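Local atomic coordinates of RTX toxin RtxA (Vibrio vulnificus MO6-24/O, PDB entry 6IMP), a protein that contributes an alpha/beta hydrolase effector domain to a MARTX virulence toxin and probably acts as a hydrolase. Residues 127-139 against 149-161. Residues are numbered along the deposited sequence; the frame is centred on the assembly and turned at random.
Sequences GIDMLAVNLRGYG and GLYQDARTMFNYL
Arg136 and Asp153 meet through three hydrogen bonds, two of them forming a side-on salt bridge: NE of Arg136 reaches OD2 of Asp153 at 2.9 Å, almost exactly in the guanidinium plane, while NH1 of Arg136 reaches OD1 of Asp153 at 3.1 Å. The two flat groups are not coplanar but turned 31° apart. The backbone N of Arg136 adds a third, fairly straight bond to OD2 of Asp153 (2.9 Å), coming from the opposite face of the carboxylate to NE, so one buried oxygen is gripped twice. A bend at chi3 (68°) folds the arginine back over the helix, where CA of Gly149 lies under the centre of the guanidinium.

Next to this polar end, CD2 of Leu150 packs on CB of Leu135 at 3.6 Å, the two side chains at about a right angle. The Met157 methyl CE is 3.5 Å from CD2 of Leu135, and its sulfur lies alongside CB of Val133. Strand 129-133 and helix segment 149-161, axes 10.0 Å apart at 143°, form a strand-loop-helix unit of the alpha/beta hydrolase fold. Farther along, CD2 of Leu131 meets CD2 of Leu161 at 3.6 Å, while CD1 of Leu131 approaches the Tyr160 ring obliquely.

A type II turn, Leu135 to Tyr138, presents Arg136 to the helix. On the strand's other side, Ala132 packs on Ala116 of helix 112-124; just past the strand, Asn134 OD1 accepts a hydrogen bond from Ala112 N.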
# COMPACT_ATOMS: atom_id res chain seq x y z
N GLY A 127 16.69 -11.48 -5.69
CA GLY A 127 17.47 -10.84 -4.64
C GLY A 127 17.12 -9.37 -4.40
O GLY A 127 17.99 -8.50 -4.44
N ILE A 128 15.83 -9.11 -4.17
CA ILE A 128 15.34 -7.79 -3.73
C ILE A 128 14.59 -7.95 -2.39
O ILE A 128 13.77 -8.87 -2.24
CB ILE A 128 14.41 -7.15 -4.79
CG1 ILE A 128 15.19 -6.87 -6.08
CG2 ILE A 128 13.80 -5.85 -4.27
CD1 ILE A 128 14.32 -6.54 -7.27
N ASP A 129 14.89 -7.07 -1.43
CA ASP A 129 14.22 -7.11 -0.11
C ASP A 129 12.87 -6.43 -0.22
O ASP A 129 12.72 -5.44 -0.94
CB ASP A 129 15.04 -6.39 0.98
CG ASP A 129 16.47 -6.85 1.05
OD1 ASP A 129 16.70 -8.07 1.16
OD2 ASP A 129 17.38 -5.99 0.99
N MET A 130 11.90 -6.93 0.53
CA MET A 130 10.58 -6.31 0.57
C MET A 130 10.16 -6.02 2.01
O MET A 130 10.10 -6.95 2.83
CB MET A 130 9.56 -7.22 -0.08
CG MET A 130 8.29 -6.51 -0.46
SD MET A 130 6.92 -7.66 -0.63
CE MET A 130 6.04 -6.85 -1.95
N LEU A 131 9.90 -4.74 2.29
CA LEU A 131 9.29 -4.33 3.58
C LEU A 131 7.78 -4.43 3.53
O LEU A 131 7.15 -3.83 2.67
CB LEU A 131 9.68 -2.89 3.96
CG LEU A 131 8.95 -2.35 5.22
CD1 LEU A 131 9.33 -3.16 6.45
CD2 LEU A 131 9.20 -0.86 5.47
N ALA A 132 7.21 -5.16 4.48
CA ALA A 132 5.78 -5.47 4.47
C ALA A 132 5.15 -5.30 5.85
O ALA A 132 5.07 -6.25 6.64
CB ALA A 132 5.56 -6.88 3.97
N VAL A 133 4.65 -4.09 6.08
CA VAL A 133 4.16 -3.65 7.39
C VAL A 133 2.70 -3.22 7.32
O VAL A 133 2.30 -2.48 6.41
CB VAL A 133 5.01 -2.49 7.93
CG1 VAL A 133 4.46 -1.96 9.24
CG2 VAL A 133 6.44 -2.96 8.10
N ASN A 134 1.90 -3.70 8.27
CA ASN A 134 0.51 -3.27 8.42
C ASN A 134 0.40 -1.80 8.79
O ASN A 134 1.02 -1.33 9.74
CB ASN A 134 -0.19 -4.08 9.51
CG ASN A 134 -0.58 -5.46 9.05
OD1 ASN A 134 -1.38 -5.63 8.14
ND2 ASN A 134 -0.04 -6.47 9.72
N LEU A 135 -0.48 -1.10 8.09
CA LEU A 135 -0.96 0.21 8.53
C LEU A 135 -1.76 0.05 9.81
O LEU A 135 -2.22 -1.06 10.13
CB LEU A 135 -1.86 0.79 7.45
CG LEU A 135 -1.20 0.86 6.08
CD1 LEU A 135 -2.23 0.95 4.98
CD2 LEU A 135 -0.25 2.05 6.05
N ARG A 136 -1.95 1.14 10.54
CA ARG A 136 -2.77 1.09 11.76
C ARG A 136 -4.12 0.39 11.51
O ARG A 136 -4.80 0.68 10.53
CB ARG A 136 -3.03 2.48 12.31
CG ARG A 136 -3.97 3.31 11.46
CD ARG A 136 -4.06 4.71 12.00
NE ARG A 136 -2.81 5.44 11.84
CZ ARG A 136 -2.58 6.63 12.36
NH1 ARG A 136 -1.41 7.22 12.16
NH2 ARG A 136 -3.53 7.26 13.05
N GLY A 137 -4.47 -0.53 12.40
CA GLY A 137 -5.79 -1.18 12.38
C GLY A 137 -5.81 -2.45 11.56
O GLY A 137 -6.84 -3.14 11.50
N TYR A 138 -4.66 -2.77 10.96
CA TYR A 138 -4.53 -3.89 10.06
C TYR A 138 -3.51 -4.84 10.64
O TYR A 138 -2.51 -4.42 11.22
CB TYR A 138 -4.06 -3.41 8.70
CG TYR A 138 -5.16 -2.85 7.85
CD1 TYR A 138 -5.99 -3.70 7.13
CD2 TYR A 138 -5.37 -1.48 7.74
CE1 TYR A 138 -6.99 -3.20 6.31
CE2 TYR A 138 -6.38 -0.97 6.93
CZ TYR A 138 -7.19 -1.84 6.22
OH TYR A 138 -8.20 -1.35 5.42
N GLY A 139 -3.76 -6.14 10.44
CA GLY A 139 -2.96 -7.21 11.03
C GLY A 139 -2.81 -7.07 12.53
O GLY A 139 -3.79 -7.15 13.27
N GLY A 149 -4.08 9.17 9.01
CA GLY A 149 -3.33 8.15 9.73
C GLY A 149 -2.51 7.23 8.82
O GLY A 149 -1.33 7.00 9.07
N LEU A 150 -3.13 6.71 7.77
CA LEU A 150 -2.47 5.75 6.89
C LEU A 150 -1.30 6.39 6.15
O LEU A 150 -0.26 5.75 5.96
CB LEU A 150 -3.45 5.15 5.89
CG LEU A 150 -4.65 4.40 6.49
CD1 LEU A 150 -5.37 3.60 5.42
CD2 LEU A 150 -4.24 3.49 7.62
N TYR A 151 -1.46 7.65 5.75
CA TYR A 151 -0.37 8.37 5.09
C TYR A 151 0.81 8.54 6.02
O TYR A 151 1.96 8.47 5.60
CB TYR A 151 -0.81 9.76 4.62
CG TYR A 151 -1.91 9.79 3.56
CD1 TYR A 151 -2.00 8.82 2.56
CD2 TYR A 151 -2.82 10.84 3.52
CE1 TYR A 151 -2.99 8.88 1.59
CE2 TYR A 151 -3.80 10.91 2.56
CZ TYR A 151 -3.89 9.93 1.60
OH TYR A 151 -4.87 10.02 0.64
N GLN A 152 0.52 8.80 7.28
CA GLN A 152 1.57 8.93 8.30
C GLN A 152 2.32 7.63 8.51
O GLN A 152 3.56 7.59 8.44
CB GLN A 152 0.97 9.44 9.61
CG GLN A 152 0.81 10.95 9.63
CD GLN A 152 2.14 11.66 9.82
OE1 GLN A 152 3.10 11.11 10.39
NE2 GLN A 152 2.21 12.90 9.34
N ASP A 153 1.57 6.55 8.71
CA ASP A 153 2.14 5.21 8.88
C ASP A 153 3.05 4.85 7.70
O ASP A 153 4.06 4.18 7.87
CB ASP A 153 1.04 4.18 9.04
CG ASP A 153 0.19 4.41 10.29
OD1 ASP A 153 0.63 5.17 11.18
OD2 ASP A 153 -0.91 3.82 10.38
N ALA A 154 2.70 5.33 6.51
CA ALA A 154 3.56 5.17 5.35
C ALA A 154 4.95 5.77 5.57
O ALA A 154 5.95 5.24 5.10
CB ALA A 154 2.90 5.79 4.14
N ARG A 155 5.00 6.87 6.31
CA ARG A 155 6.24 7.62 6.48
C ARG A 155 7.10 6.98 7.56
O ARG A 155 8.33 6.98 7.47
CB ARG A 155 5.95 9.06 6.85
CG ARG A 155 4.77 9.67 6.10
CD ARG A 155 5.10 11.07 5.64
NE ARG A 155 4.05 11.66 4.80
CZ ARG A 155 3.31 12.71 5.14
NH1 ARG A 155 3.45 13.29 6.33
NH2 ARG A 155 2.41 13.19 4.27
N THR A 156 6.44 6.46 8.59
CA THR A 156 7.12 5.63 9.57
C THR A 156 7.86 4.55 8.84
O THR A 156 9.08 4.41 8.98
CB THR A 156 6.11 4.98 10.53
OG1 THR A 156 5.40 6.00 11.22
CG2 THR A 156 6.83 4.08 11.54
N MET A 157 7.12 3.82 8.01
CA MET A 157 7.66 2.69 7.29
C MET A 157 8.81 3.14 6.42
O MET A 157 9.84 2.49 6.38
CB MET A 157 6.59 2.06 6.42
CG MET A 157 5.59 1.24 7.19
SD MET A 157 4.28 0.78 6.06
CE MET A 157 2.85 0.84 7.13
N PHE A 158 8.63 4.25 5.72
CA PHE A 158 9.74 4.82 4.96
C PHE A 158 10.94 5.03 5.85
O PHE A 158 11.99 4.45 5.64
CB PHE A 158 9.36 6.14 4.30
CG PHE A 158 10.36 6.60 3.29
CD1 PHE A 158 10.69 5.78 2.21
CD2 PHE A 158 10.97 7.83 3.40
CE1 PHE A 158 11.60 6.19 1.26
CE2 PHE A 158 11.89 8.25 2.45
CZ PHE A 158 12.21 7.42 1.38
N ASN A 159 10.75 5.83 6.89
CA ASN A 159 11.85 6.23 7.77
C ASN A 159 12.58 5.02 8.32
O ASN A 159 13.80 5.02 8.39
CB ASN A 159 11.35 7.12 8.90
CG ASN A 159 11.00 8.52 8.43
OD1 ASN A 159 11.70 9.12 7.61
ND2 ASN A 159 9.91 9.05 8.96
N TYR A 160 11.84 3.95 8.62
CA TYR A 160 12.47 2.69 9.08
C TYR A 160 13.50 2.13 8.08
O TYR A 160 14.53 1.58 8.48
CB TYR A 160 11.42 1.62 9.39
CG TYR A 160 12.01 0.26 9.63
CD1 TYR A 160 12.81 0.02 10.74
CD2 TYR A 160 11.81 -0.78 8.74
CE1 TYR A 160 13.38 -1.22 10.97
CE2 TYR A 160 12.36 -2.04 8.97
CZ TYR A 160 13.15 -2.25 10.09
OH TYR A 160 13.70 -3.50 10.32
N LEU A 161 13.20 2.25 6.79
CA LEU A 161 14.12 1.80 5.75
C LEU A 161 15.34 2.69 5.74
O LEU A 161 16.46 2.22 5.95
CB LEU A 161 13.45 1.82 4.38
CG LEU A 161 12.25 0.88 4.21
CD1 LEU A 161 11.72 1.01 2.80
CD2 LEU A 161 12.62 -0.57 4.52